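Side-chain contacts in nucleoside-diphosphate-sugar epimerase (Pseudomonas aeruginosa, PDB 2X4G), which probably carries out nicotinamide-dependent redox chemistry on a nucleotide sugar or related substrate: residues Ala161-Ala166 against Ile178-Met183; Leu122-Ala127 against Arg224-Ala229; Leu143-Leu148 against Ser154-Lys159; Tyr128-His133 against Arg238-Gly243. All blocks are in the same frame, centred on the assembly; numbering follows the deposited sequence.

Contact 1. Residues Ala161-Ala166 against Ile178-Met183; sequences ALDEQA and IGIPGM
The one flat group in this interface is the carboxylate of Asp163, whose two oxygens have different neighbours. OD2 rests against the branch methyl of Ile178, 4.1 Å from its CG2, and is farther from the end of Ile180, with CD1 at 4.4 Å. OD1 is given over to charge: it forms salt bridges with Arg167, one turn further along the helix, and with Arg238 on the adjacent strand. The aspartate reaches the strand because its CG is anti to the backbone N (chi1 -164°), which brings the carboxylate across Ile178 at about a right angle. One turn on, Ala166 points its methyl at the strand and meets the long branch of the same isoleucine, CB lying 3.7 Å from Ile178 CD1 and 3.9 Å from CG1. Ile178 is thus shared, its CG2 turned to the acid and its CG1-CD1 arm to the alanine. With so small a side chain at Ala166, its CA comes within 7.3 Å of that of Ile178. The segment axes stay 10.4 Å apart and run roughly antiparallel, at 153°. Ala166 also touches Tyr123 of strand 121-124. Helix 154-171 joins strand 121-124 to its parallel neighbour, strand 176-185, and the contact lies between that helix and the strand it leads into, the second half of a beta-alpha-beta crossover of the Rossmann fold.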
loop_
_atom_site.group_PDB
_atom_site.type_symbol
_atom_site.label_atom_id
_atom_site.label_comp_id
_atom_site.label_asym_id
_atom_site.label_seq_id
_atom_site.Cartn_x
_atom_site.Cartn_y
_atom_site.Cartn_z
ATOM N N ALA A 161 7.752 20.750 -1.800
ATOM C CA ALA A 161 7.438 21.710 -0.735
ATOM C C ALA A 161 8.681 22.108 0.070
ATOM O O ALA A 161 8.972 23.285 0.233
ATOM C CB ALA A 161 6.377 21.144 0.187
ATOM N N LEU A 162 9.407 21.112 0.568
ATOM C CA LEU A 162 10.624 21.355 1.341
ATOM C C LEU A 162 11.623 22.190 0.544
ATOM O O LEU A 162 12.326 23.047 1.096
ATOM C CB LEU A 162 11.243 20.025 1.762
ATOM C CG LEU A 162 10.426 19.185 2.773
ATOM C CD1 LEU A 162 10.863 17.697 2.854
ATOM C CD2 LEU A 162 10.461 19.848 4.168
ATOM N N ASP A 163 11.676 21.954 -0.762
ATOM C CA ASP A 163 12.509 22.775 -1.634
ATOM C C ASP A 163 12.015 24.230 -1.687
ATOM O O ASP A 163 12.793 25.159 -1.481
ATOM C CB ASP A 163 12.568 22.187 -3.041
ATOM C CG ASP A 163 13.701 22.771 -3.863
ATOM O OD1 ASP A 163 13.447 23.707 -4.662
ATOM O OD2 ASP A 163 14.848 22.297 -3.706
ATOM N N GLU A 164 10.727 24.415 -1.965
ATOM C CA GLU A 164 10.105 25.739 -1.927
ATOM C C GLU A 164 10.295 26.460 -0.614
ATOM O O GLU A 164 10.527 27.664 -0.601
ATOM C CB GLU A 164 8.603 25.647 -2.194
ATOM C CG GLU A 164 8.225 25.833 -3.665
ATOM C CD GLU A 164 8.370 27.271 -4.162
ATOM O OE1 GLU A 164 8.416 27.448 -5.404
ATOM O OE2 GLU A 164 8.442 28.212 -3.330
ATOM N N GLN A 165 10.159 25.723 0.482
ATOM C CA GLN A 165 10.309 26.270 1.828
ATOM C C GLN A 165 11.694 26.846 2.049
ATOM O O GLN A 165 11.832 27.961 2.559
ATOM C CB GLN A 165 10.057 25.186 2.867
ATOM C CG GLN A 165 10.107 25.664 4.314
ATOM C CD GLN A 165 9.951 24.526 5.310
ATOM O OE1 GLN A 165 10.516 23.441 5.111
ATOM N NE2 GLN A 165 9.188 24.766 6.391
ATOM N N ALA A 166 12.715 26.083 1.670
ATOM C CA ALA A 166 14.101 26.531 1.829
ATOM C C ALA A 166 14.377 27.806 1.013
ATOM O O ALA A 166 14.912 28.791 1.540
ATOM C CB ALA A 166 15.081 25.408 1.461
ATOM N N ILE A 178 20.977 25.322 -0.682
ATOM C CA ILE A 178 20.388 23.997 -0.873
ATOM C C ILE A 178 21.324 23.047 -1.627
ATOM O O ILE A 178 21.729 23.324 -2.759
ATOM C CB ILE A 178 19.071 24.092 -1.618
ATOM C CG1 ILE A 178 18.141 25.054 -0.896
ATOM C CG2 ILE A 178 18.418 22.727 -1.720
ATOM C CD1 ILE A 178 16.925 25.388 -1.712
ATOM N N GLY A 179 21.651 21.925 -0.976
ATOM C CA GLY A 179 22.499 20.875 -1.540
ATOM C C GLY A 179 21.670 19.641 -1.810
ATOM O O GLY A 179 20.971 19.159 -0.933
ATOM N N ILE A 180 21.742 19.147 -3.042
ATOM C CA ILE A 180 20.854 18.122 -3.560
ATOM C C ILE A 180 21.716 17.002 -4.084
ATOM O O ILE A 180 22.157 17.060 -5.221
ATOM C CB ILE A 180 20.009 18.644 -4.751
ATOM C CG1 ILE A 180 19.213 19.893 -4.373
ATOM C CG2 ILE A 180 19.053 17.558 -5.262
ATOM C CD1 ILE A 180 18.416 20.465 -5.554
ATOM N N PRO A 181 21.978 15.977 -3.262
ATOM C CA PRO A 181 22.760 14.864 -3.772
ATOM C C PRO A 181 21.913 13.903 -4.594
ATOM O O PRO A 181 20.701 13.876 -4.441
ATOM C CB PRO A 181 23.231 14.186 -2.498
ATOM C CG PRO A 181 22.152 14.413 -1.548
ATOM C CD PRO A 181 21.636 15.787 -1.846
ATOM N N GLY A 182 22.553 13.129 -5.459
ATOM C CA GLY A 182 21.903 11.998 -6.098
ATOM C C GLY A 182 21.669 10.892 -5.082
ATOM O O GLY A 182 21.867 11.090 -3.878
ATOM N N MET A 183 21.248 9.724 -5.559
ATOM C CA MET A 183 21.090 8.559 -4.703
ATOM C C MET A 183 22.442 8.258 -4.025
ATOM O O MET A 183 23.409 7.922 -4.698
ATOM C CB MET A 183 20.629 7.369 -5.543
ATOM C CG MET A 183 20.055 6.210 -4.755
ATOM S SD MET A 183 20.039 4.664 -5.695
ATOM C CE MET A 183 19.464 3.520 -4.439
#

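Contact 2. Residues Leu122-Ala127 against Arg224-Ala229; sequences LYVGSA and RGLLMA
This is apolar helix-on-sheet packing in the buried interior, where Leu122 and Val124 of a parallel strand meet Leu226 and Ala229 of helix 219-232. Leu122 does most of the work and divides its two methyls between successive helical turns. CD1 sits 3.6 Å from Ala229 CB, while CD2 lies against the Leu226 side chain, 3.8 Å from its CD2, and also touches the backbone oxygen of that residue. The fork opens toward the helix because CG stands anti to the backbone N (chi1 177°). Leu226 crosses Leu122 at about a right angle and presents both of its methyls to Val124, whose CG2 is 4.2 Å from Leu226 CD2. The strand and helix segments run at 144° to each other with axes 9.2 Å apart, and the backbones come nearest where the small Ala229 faces Leu122. Tyr123, between the two contacting strand residues, points away from this helix and packs on Leu162 of helix 154-171. Leu25 of helix 24-35 completes the layer by touching both Val124 and Leu226. Helices thus cover the two faces of strand 121-124, the three-layer alpha/beta/alpha arrangement of a Rossmann domain.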
loop_
_atom_site.group_PDB
_atom_site.type_symbol
_atom_site.label_atom_id
_atom_site.label_comp_id
_atom_site.label_asym_id
_atom_site.label_seq_id
_atom_site.Cartn_x
_atom_site.Cartn_y
_atom_site.Cartn_z
ATOM N N LEU A 122 22.831 25.087 5.336
ATOM C CA LEU A 122 22.643 24.238 4.153
ATOM C C LEU A 122 21.567 23.225 4.472
ATOM O O LEU A 122 21.648 22.515 5.484
ATOM C CB LEU A 122 23.929 23.506 3.740
ATOM C CG LEU A 122 23.793 22.541 2.554
ATOM C CD1 LEU A 122 23.807 23.285 1.235
ATOM C CD2 LEU A 122 24.894 21.532 2.567
ATOM N N TYR A 123 20.569 23.168 3.596
ATOM C CA TYR A 123 19.457 22.267 3.744
ATOM C C TYR A 123 19.636 21.182 2.702
ATOM O O TYR A 123 19.931 21.470 1.544
ATOM C CB TYR A 123 18.133 23.008 3.536
ATOM C CG TYR A 123 17.017 22.052 3.302
ATOM C CD1 TYR A 123 16.620 21.733 2.019
ATOM C CD2 TYR A 123 16.410 21.397 4.360
ATOM C CE1 TYR A 123 15.617 20.810 1.785
ATOM C CE2 TYR A 123 15.412 20.468 4.141
ATOM C CZ TYR A 123 15.022 20.183 2.848
ATOM O OH TYR A 123 14.040 19.264 2.606
ATOM N N VAL A 124 19.477 19.928 3.104
ATOM C CA VAL A 124 19.695 18.820 2.178
ATOM C C VAL A 124 18.395 18.488 1.477
ATOM O O VAL A 124 17.465 17.958 2.094
ATOM C CB VAL A 124 20.246 17.577 2.877
ATOM C CG1 VAL A 124 20.580 16.524 1.848
ATOM C CG2 VAL A 124 21.487 17.943 3.652
ATOM N N GLY A 125 18.345 18.810 0.187
ATOM C CA GLY A 125 17.166 18.543 -0.632
ATOM C C GLY A 125 17.196 17.277 -1.490
ATOM O O GLY A 125 18.054 16.402 -1.328
ATOM N N SER A 126 16.248 17.202 -2.418
ATOM C CA SER A 126 16.081 16.062 -3.286
ATOM C C SER A 126 15.857 16.497 -4.708
ATOM O O SER A 126 15.297 17.561 -4.969
ATOM C CB SER A 126 14.873 15.273 -2.865
ATOM O OG SER A 126 14.466 14.436 -3.921
ATOM N N ALA A 127 16.263 15.635 -5.630
ATOM C CA ALA A 127 16.187 15.919 -7.048
ATOM C C ALA A 127 14.764 15.734 -7.538
ATOM O O ALA A 127 14.448 16.088 -8.681
ATOM C CB ALA A 127 17.130 15.008 -7.813
ATOM N N ARG A 224 31.415 15.533 1.561
ATOM C CA ARG A 224 32.345 16.601 1.285
ATOM C C ARG A 224 31.676 17.678 0.433
ATOM O O ARG A 224 31.874 18.879 0.652
ATOM C CB ARG A 224 33.602 16.041 0.631
ATOM C CG ARG A 224 34.383 15.107 1.602
ATOM C CD ARG A 224 35.802 14.777 1.164
ATOM N NE ARG A 224 35.774 13.710 0.178
ATOM C CZ ARG A 224 35.968 12.414 0.434
ATOM N NH1 ARG A 224 36.226 11.961 1.668
ATOM N NH2 ARG A 224 35.905 11.548 -0.575
ATOM N N GLY A 225 30.851 17.247 -0.511
ATOM C CA GLY A 225 30.063 18.168 -1.298
ATOM C C GLY A 225 29.149 19.021 -0.454
ATOM O O GLY A 225 28.970 20.192 -0.732
ATOM N N LEU A 226 28.557 18.442 0.577
ATOM C CA LEU A 226 27.704 19.211 1.472
ATOM C C LEU A 226 28.519 20.291 2.175
ATOM O O LEU A 226 28.136 21.466 2.150
ATOM C CB LEU A 226 26.999 18.308 2.501
ATOM C CG LEU A 226 25.972 17.304 1.985
ATOM C CD1 LEU A 226 25.393 16.531 3.143
ATOM C CD2 LEU A 226 24.891 18.006 1.246
ATOM N N LEU A 227 29.639 19.899 2.785
ATOM C CA LEU A 227 30.520 20.877 3.441
ATOM C C LEU A 227 30.872 21.994 2.460
ATOM O O LEU A 227 30.890 23.174 2.830
ATOM C CB LEU A 227 31.803 20.218 3.958
ATOM C CG LEU A 227 32.886 21.139 4.564
ATOM C CD1 LEU A 227 32.351 21.782 5.800
ATOM C CD2 LEU A 227 34.165 20.372 4.886
ATOM N N MET A 228 31.138 21.625 1.211
ATOM C CA MET A 228 31.564 22.590 0.226
ATOM C C MET A 228 30.450 23.551 -0.166
ATOM O O MET A 228 30.702 24.719 -0.407
ATOM C CB MET A 228 32.103 21.886 -1.021
ATOM C CG MET A 228 33.505 21.318 -0.879
ATOM S SD MET A 228 34.115 20.751 -2.474
ATOM C CE MET A 228 34.684 19.115 -2.012
ATOM N N ALA A 229 29.224 23.058 -0.271
ATOM C CA ALA A 229 28.084 23.932 -0.543
ATOM C C ALA A 229 27.935 24.896 0.604
ATOM O O ALA A 229 27.705 26.069 0.376
ATOM C CB ALA A 229 26.799 23.130 -0.703
#

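Contact 3. Residues Leu143-Leu148 against Ser154-Lys159; sequences LFYDSL and SYVLCK
The start of helix 154-171, together with the loop that leads up to it from strand 121-124, forms this contact, in which Tyr145 and Leu148 of the loop come up against Val156 and Leu157 of the first helical turn. Tyr145 reaches in with the far end of its ring: its OH is 3.9 Å from Val156 CG1, and the ring carbon CE1 is 4.2 Å from the same methyl. The two side chains cross at about a right angle, and the methyl approaches the ring obliquely. The tyrosine CG lies beside the backbone N (chi1 -77°), which carries the ring toward the helix; Pro131 and Lys152 also touch it. Val156 turns CG1 to the loop, and its backbone N is held by the Ser153 hydroxyl just before the helix. This part of the helix also carries Tyr155 and Lys159, spaced as in the Tyr-x-x-x-Lys signature of short-chain dehydrogenases/reductases, the superfamily to which epimerases of this type belong; in relatives that pair serves catalysis and cofactor binding, and it probably does so here. Lys159 folds back over Tyr155, with CD 4.2 Å above one face of the ring and displaced toward its rim. At the outer end of the contact, Leu148 CD2 approaches Leu157 CD1 at 4.3 Å, a looser apolar touch at the protein surface. Pro149 lies against Leu157, and Trp160, further along the helix, against Leu148.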
loop_
_atom_site.group_PDB
_atom_site.type_symbol
_atom_site.label_atom_id
_atom_site.label_comp_id
_atom_site.label_asym_id
_atom_site.label_seq_id
_atom_site.Cartn_x
_atom_site.Cartn_y
_atom_site.Cartn_z
ATOM N N LEU A 143 15.767 23.748 -13.339
ATOM C CA LEU A 143 14.484 23.083 -13.546
ATOM C C LEU A 143 13.578 23.329 -12.356
ATOM O O LEU A 143 13.813 22.802 -11.296
ATOM C CB LEU A 143 14.676 21.575 -13.736
ATOM C CG LEU A 143 15.479 21.125 -14.951
ATOM C CD1 LEU A 143 15.399 19.628 -15.061
ATOM C CD2 LEU A 143 14.954 21.778 -16.246
ATOM N N PHE A 144 12.539 24.127 -12.535
ATOM C CA PHE A 144 11.581 24.382 -11.476
ATOM C C PHE A 144 10.171 24.056 -11.930
ATOM O O PHE A 144 9.833 24.188 -13.100
ATOM C CB PHE A 144 11.607 25.851 -11.087
ATOM C CG PHE A 144 12.834 26.272 -10.348
ATOM C CD1 PHE A 144 13.883 26.863 -11.011
ATOM C CD2 PHE A 144 12.918 26.120 -8.980
ATOM C CE1 PHE A 144 15.002 27.274 -10.325
ATOM C CE2 PHE A 144 14.036 26.536 -8.287
ATOM C CZ PHE A 144 15.074 27.106 -8.956
ATOM N N TYR A 145 9.340 23.640 -10.989
ATOM C CA TYR A 145 7.900 23.634 -11.191
ATOM C C TYR A 145 7.403 25.081 -11.011
ATOM O O TYR A 145 7.650 25.686 -9.976
ATOM C CB TYR A 145 7.235 22.742 -10.143
ATOM C CG TYR A 145 7.329 21.253 -10.379
ATOM C CD1 TYR A 145 8.168 20.458 -9.605
ATOM C CD2 TYR A 145 6.534 20.630 -11.350
ATOM C CE1 TYR A 145 8.240 19.086 -9.805
ATOM C CE2 TYR A 145 6.592 19.262 -11.560
ATOM C CZ TYR A 145 7.454 18.491 -10.784
ATOM O OH TYR A 145 7.525 17.129 -10.980
ATOM N N ASP A 146 6.709 25.644 -11.993
ATOM C CA ASP A 146 6.206 27.029 -11.844
ATOM C C ASP A 146 5.289 27.244 -10.619
ATOM O O ASP A 146 5.171 28.364 -10.101
ATOM C CB ASP A 146 5.461 27.484 -13.116
ATOM C CG ASP A 146 6.414 27.806 -14.281
ATOM O OD1 ASP A 146 7.598 28.134 -14.004
ATOM O OD2 ASP A 146 5.975 27.730 -15.459
ATOM N N SER A 147 4.653 26.162 -10.174
ATOM C CA SER A 147 3.660 26.204 -9.115
ATOM C C SER A 147 3.430 24.780 -8.630
ATOM O O SER A 147 4.170 23.886 -9.002
ATOM C CB SER A 147 2.370 26.780 -9.681
ATOM O OG SER A 147 1.893 25.948 -10.730
ATOM N N LEU A 148 2.398 24.563 -7.820
ATOM C CA LEU A 148 2.112 23.240 -7.262
ATOM C C LEU A 148 2.229 22.163 -8.310
ATOM O O LEU A 148 1.537 22.226 -9.326
ATOM C CB LEU A 148 0.698 23.183 -6.697
ATOM C CG LEU A 148 0.524 23.698 -5.278
ATOM C CD1 LEU A 148 -0.961 24.004 -5.023
ATOM C CD2 LEU A 148 1.087 22.670 -4.310
ATOM N N SER A 154 2.709 12.078 -3.981
ATOM C CA SER A 154 2.842 12.789 -2.723
ATOM C C SER A 154 4.298 12.850 -2.287
ATOM O O SER A 154 4.695 13.758 -1.574
ATOM C CB SER A 154 1.971 12.145 -1.642
ATOM O OG SER A 154 2.439 10.861 -1.328
ATOM N N TYR A 155 5.100 11.889 -2.722
ATOM C CA TYR A 155 6.544 11.954 -2.506
ATOM C C TYR A 155 7.132 13.196 -3.159
ATOM O O TYR A 155 7.804 13.993 -2.494
ATOM C CB TYR A 155 7.242 10.701 -3.058
ATOM C CG TYR A 155 8.684 10.598 -2.648
ATOM C CD1 TYR A 155 9.018 10.334 -1.327
ATOM C CD2 TYR A 155 9.711 10.785 -3.562
ATOM C CE1 TYR A 155 10.340 10.245 -0.923
ATOM C CE2 TYR A 155 11.036 10.706 -3.173
ATOM C CZ TYR A 155 11.351 10.434 -1.848
ATOM O OH TYR A 155 12.664 10.349 -1.414
ATOM N N VAL A 156 6.883 13.343 -4.464
ATOM C CA VAL A 156 7.340 14.515 -5.225
ATOM C C VAL A 156 6.819 15.795 -4.583
ATOM O O VAL A 156 7.520 16.796 -4.546
ATOM C CB VAL A 156 6.846 14.497 -6.703
ATOM C CG1 VAL A 156 6.986 15.884 -7.339
ATOM C CG2 VAL A 156 7.575 13.445 -7.517
ATOM N N LEU A 157 5.584 15.749 -4.076
ATOM C CA LEU A 157 4.918 16.930 -3.549
ATOM C C LEU A 157 5.600 17.389 -2.276
ATOM O O LEU A 157 5.909 18.571 -2.093
ATOM C CB LEU A 157 3.457 16.604 -3.281
ATOM C CG LEU A 157 2.542 17.816 -3.160
ATOM C CD1 LEU A 157 2.495 18.593 -4.465
ATOM C CD2 LEU A 157 1.140 17.378 -2.760
ATOM N N CYS A 158 5.848 16.429 -1.402
ATOM C CA CYS A 158 6.582 16.676 -0.185
ATOM C C CYS A 158 7.989 17.209 -0.502
ATOM O O CYS A 158 8.448 18.206 0.054
ATOM C CB CYS A 158 6.644 15.392 0.633
ATOM S SG CYS A 158 7.847 15.490 1.938
ATOM N N LYS A 159 8.665 16.562 -1.432
ATOM C CA LYS A 159 9.997 17.016 -1.827
ATOM C C LYS A 159 9.984 18.379 -2.516
ATOM O O LYS A 159 10.911 19.158 -2.355
ATOM C CB LYS A 159 10.706 15.945 -2.677
ATOM C CG LYS A 159 11.683 15.053 -1.866
ATOM C CD LYS A 159 11.087 14.454 -0.574
ATOM C CE LYS A 159 12.168 13.900 0.360
ATOM N NZ LYS A 159 13.254 14.911 0.630
#

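Contact 4. Residues Tyr128-His133 against Arg238-Gly243; sequences YAMPRH and RYLLTG
Met130 lies over one face of the Arg238 guanidinium, its CG 3.8 Å above the plane and offset toward the rim. The nearest guanidinium atom is NH2, 3.9 Å from Met130 CG, and the two long side chains slide past each other in opposite directions. The methionine chain bends at its CG-SD bond (chi3 -62°), which brings its methyl tip to tip with Leu240, CE standing 4.0 Å from CD2. Leu240 is two residues further along the same strand as Arg238, so a single methionine spans a charged and an apolar neighbour. A water at the edge of the guanidinium, in its plane, bridges to the loop backbone: it donates to Ala129 O at 2.6 Å and accepts a weak bond from Arg238 NH1 at 3.5 Å. The stronger partner of NH1 is Asp163, through a salt bridge, while NH2 donates to the backbone oxygen of Glu141. The buried arginine is therefore gripped by acceptors around its rim and covered on one face by a methionine CH2. These acceptors would fix the rotation of the guanidinium, and the nearby carboxylate probably offsets the cost of burying its positive charge.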
loop_
_atom_site.group_PDB
_atom_site.type_symbol
_atom_site.label_atom_id
_atom_site.label_comp_id
_atom_site.label_asym_id
_atom_site.label_seq_id
_atom_site.Cartn_x
_atom_site.Cartn_y
_atom_site.Cartn_z
ATOM N N TYR A 128 13.918 15.153 -6.681
ATOM C CA TYR A 128 12.498 14.967 -6.989
ATOM C C TYR A 128 11.695 16.260 -6.800
ATOM O O TYR A 128 10.543 16.355 -7.265
ATOM C CB TYR A 128 11.918 13.810 -6.177
ATOM C CG TYR A 128 12.436 12.458 -6.620
ATOM C CD1 TYR A 128 11.753 11.700 -7.566
ATOM C CD2 TYR A 128 13.617 11.936 -6.105
ATOM C CE1 TYR A 128 12.243 10.454 -7.978
ATOM C CE2 TYR A 128 14.106 10.696 -6.513
ATOM C CZ TYR A 128 13.421 9.968 -7.445
ATOM O OH TYR A 128 13.915 8.746 -7.845
ATOM N N ALA A 129 12.308 17.264 -6.162
ATOM C CA ALA A 129 11.752 18.621 -6.155
ATOM C C ALA A 129 11.813 19.267 -7.553
ATOM O O ALA A 129 11.214 20.308 -7.775
ATOM C CB ALA A 129 12.464 19.509 -5.123
ATOM N N MET A 130 12.532 18.655 -8.485
ATOM C CA MET A 130 12.682 19.203 -9.819
ATOM C C MET A 130 11.836 18.395 -10.779
ATOM O O MET A 130 11.653 17.195 -10.574
ATOM C CB MET A 130 14.137 19.143 -10.268
ATOM C CG MET A 130 15.157 19.621 -9.244
ATOM S SD MET A 130 16.837 19.544 -9.942
ATOM C CE MET A 130 17.042 17.789 -10.279
ATOM N N PRO A 131 11.291 19.056 -11.818
ATOM C CA PRO A 131 10.637 18.326 -12.887
ATOM C C PRO A 131 11.671 17.704 -13.813
ATOM O O PRO A 131 12.865 17.998 -13.702
ATOM C CB PRO A 131 9.840 19.411 -13.614
ATOM C CG PRO A 131 10.612 20.644 -13.395
ATOM C CD PRO A 131 11.195 20.513 -12.018
ATOM N N ARG A 132 11.202 16.856 -14.722
ATOM C CA ARG A 132 12.073 16.125 -15.635
ATOM C C ARG A 132 12.564 17.070 -16.734
ATOM O O ARG A 132 11.817 17.903 -17.213
ATOM C CB ARG A 132 11.303 14.933 -16.213
ATOM C CG ARG A 132 12.131 13.977 -17.077
ATOM C CD ARG A 132 11.302 12.766 -17.530
ATOM N NE ARG A 132 10.986 11.888 -16.407
ATOM C CZ ARG A 132 11.842 11.033 -15.845
ATOM N NH1 ARG A 132 13.094 10.919 -16.296
ATOM N NH2 ARG A 132 11.448 10.289 -14.815
ATOM N N HIS A 133 13.819 16.983 -17.129
ATOM C CA HIS A 133 14.288 17.898 -18.159
ATOM C C HIS A 133 13.357 17.774 -19.372
ATOM O O HIS A 133 13.188 16.666 -19.895
ATOM C CB HIS A 133 15.722 17.577 -18.569
ATOM C CG HIS A 133 16.382 18.662 -19.361
ATOM N ND1 HIS A 133 16.154 18.848 -20.706
ATOM C CD2 HIS A 133 17.270 19.615 -18.994
ATOM C CE1 HIS A 133 16.873 19.872 -21.133
ATOM N NE2 HIS A 133 17.567 20.350 -20.116
ATOM N N ARG A 238 20.575 26.220 -5.441
ATOM C CA ARG A 238 20.675 24.756 -5.339
ATOM C C ARG A 238 22.004 24.292 -5.924
ATOM O O ARG A 238 22.554 24.935 -6.824
ATOM C CB ARG A 238 19.537 24.068 -6.094
ATOM C CG ARG A 238 18.179 24.701 -5.842
ATOM C CD ARG A 238 17.009 23.766 -6.068
ATOM N NE ARG A 238 16.578 23.756 -7.461
ATOM C CZ ARG A 238 15.336 23.499 -7.885
ATOM N NH1 ARG A 238 14.344 23.235 -7.036
ATOM N NH2 ARG A 238 15.086 23.528 -9.184
ATOM N N TYR A 239 22.532 23.189 -5.407
ATOM C CA TYR A 239 23.715 22.572 -5.990
ATOM C C TYR A 239 23.555 21.069 -6.010
ATOM O O TYR A 239 23.509 20.417 -4.966
ATOM C CB TYR A 239 24.967 22.954 -5.213
ATOM C CG TYR A 239 25.283 24.411 -5.304
ATOM C CD1 TYR A 239 24.798 25.307 -4.364
ATOM C CD2 TYR A 239 26.043 24.902 -6.352
ATOM C CE1 TYR A 239 25.094 26.658 -4.453
ATOM C CE2 TYR A 239 26.329 26.247 -6.454
ATOM C CZ TYR A 239 25.858 27.117 -5.499
ATOM O OH TYR A 239 26.152 28.453 -5.613
ATOM N N LEU A 240 23.443 20.535 -7.224
ATOM C CA LEU A 240 23.413 19.102 -7.449
ATOM C C LEU A 240 24.814 18.480 -7.227
ATOM O O LEU A 240 25.822 18.915 -7.804
ATOM C CB LEU A 240 22.909 18.821 -8.852
ATOM C CG LEU A 240 21.422 19.045 -9.109
ATOM C CD1 LEU A 240 21.152 19.071 -10.612
ATOM C CD2 LEU A 240 20.606 17.928 -8.409
ATOM N N LEU A 241 24.848 17.477 -6.346
ATOM C CA LEU A 241 26.067 16.809 -5.953
ATOM C C LEU A 241 25.940 15.412 -6.541
ATOM O O LEU A 241 25.202 14.606 -6.035
ATOM C CB LEU A 241 26.195 16.807 -4.422
ATOM C CG LEU A 241 26.149 18.200 -3.748
ATOM C CD1 LEU A 241 26.158 18.097 -2.240
ATOM C CD2 LEU A 241 27.306 19.098 -4.220
ATOM N N THR A 242 26.658 15.162 -7.637
ATOM C CA THR A 242 26.404 14.025 -8.512
ATOM C C THR A 242 27.601 13.125 -8.595
ATOM O O THR A 242 28.717 13.548 -8.321
ATOM C CB THR A 242 26.100 14.486 -9.943
ATOM O OG1 THR A 242 27.246 15.137 -10.488
ATOM C CG2 THR A 242 24.960 15.468 -9.963
ATOM N N GLY A 243 27.358 11.884 -9.007
ATOM C CA GLY A 243 28.372 10.835 -9.053
ATOM C C GLY A 243 28.399 10.239 -10.431
ATOM O O GLY A 243 29.135 10.721 -11.290
HETATM O O HOH W 1 11.107 22.850 -8.252
#

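Contacts 1, 2 and 4 reach one sheet through three successive neighbours, strands 121-124, 176-185 and 238-247; contact 1 lies about 8 Å, centre to centre, from each of the other two. Contacts 1 and 3 share helix 154-171, contact 3 at its start and contact 1 further along. In sequence contact 3 closes before contact 1 opens, and both are nested within the loops closed by contacts 2 and 4, which interleave. Strand pairing joins contacts 1 and 4, through a probable backbone bond between Ile178 and Tyr239. Residues far apart in sequence are thereby gathered around the helix that bears the Tyr-x-x-x-Lys pair, with contact 2 on the other face of the sheet.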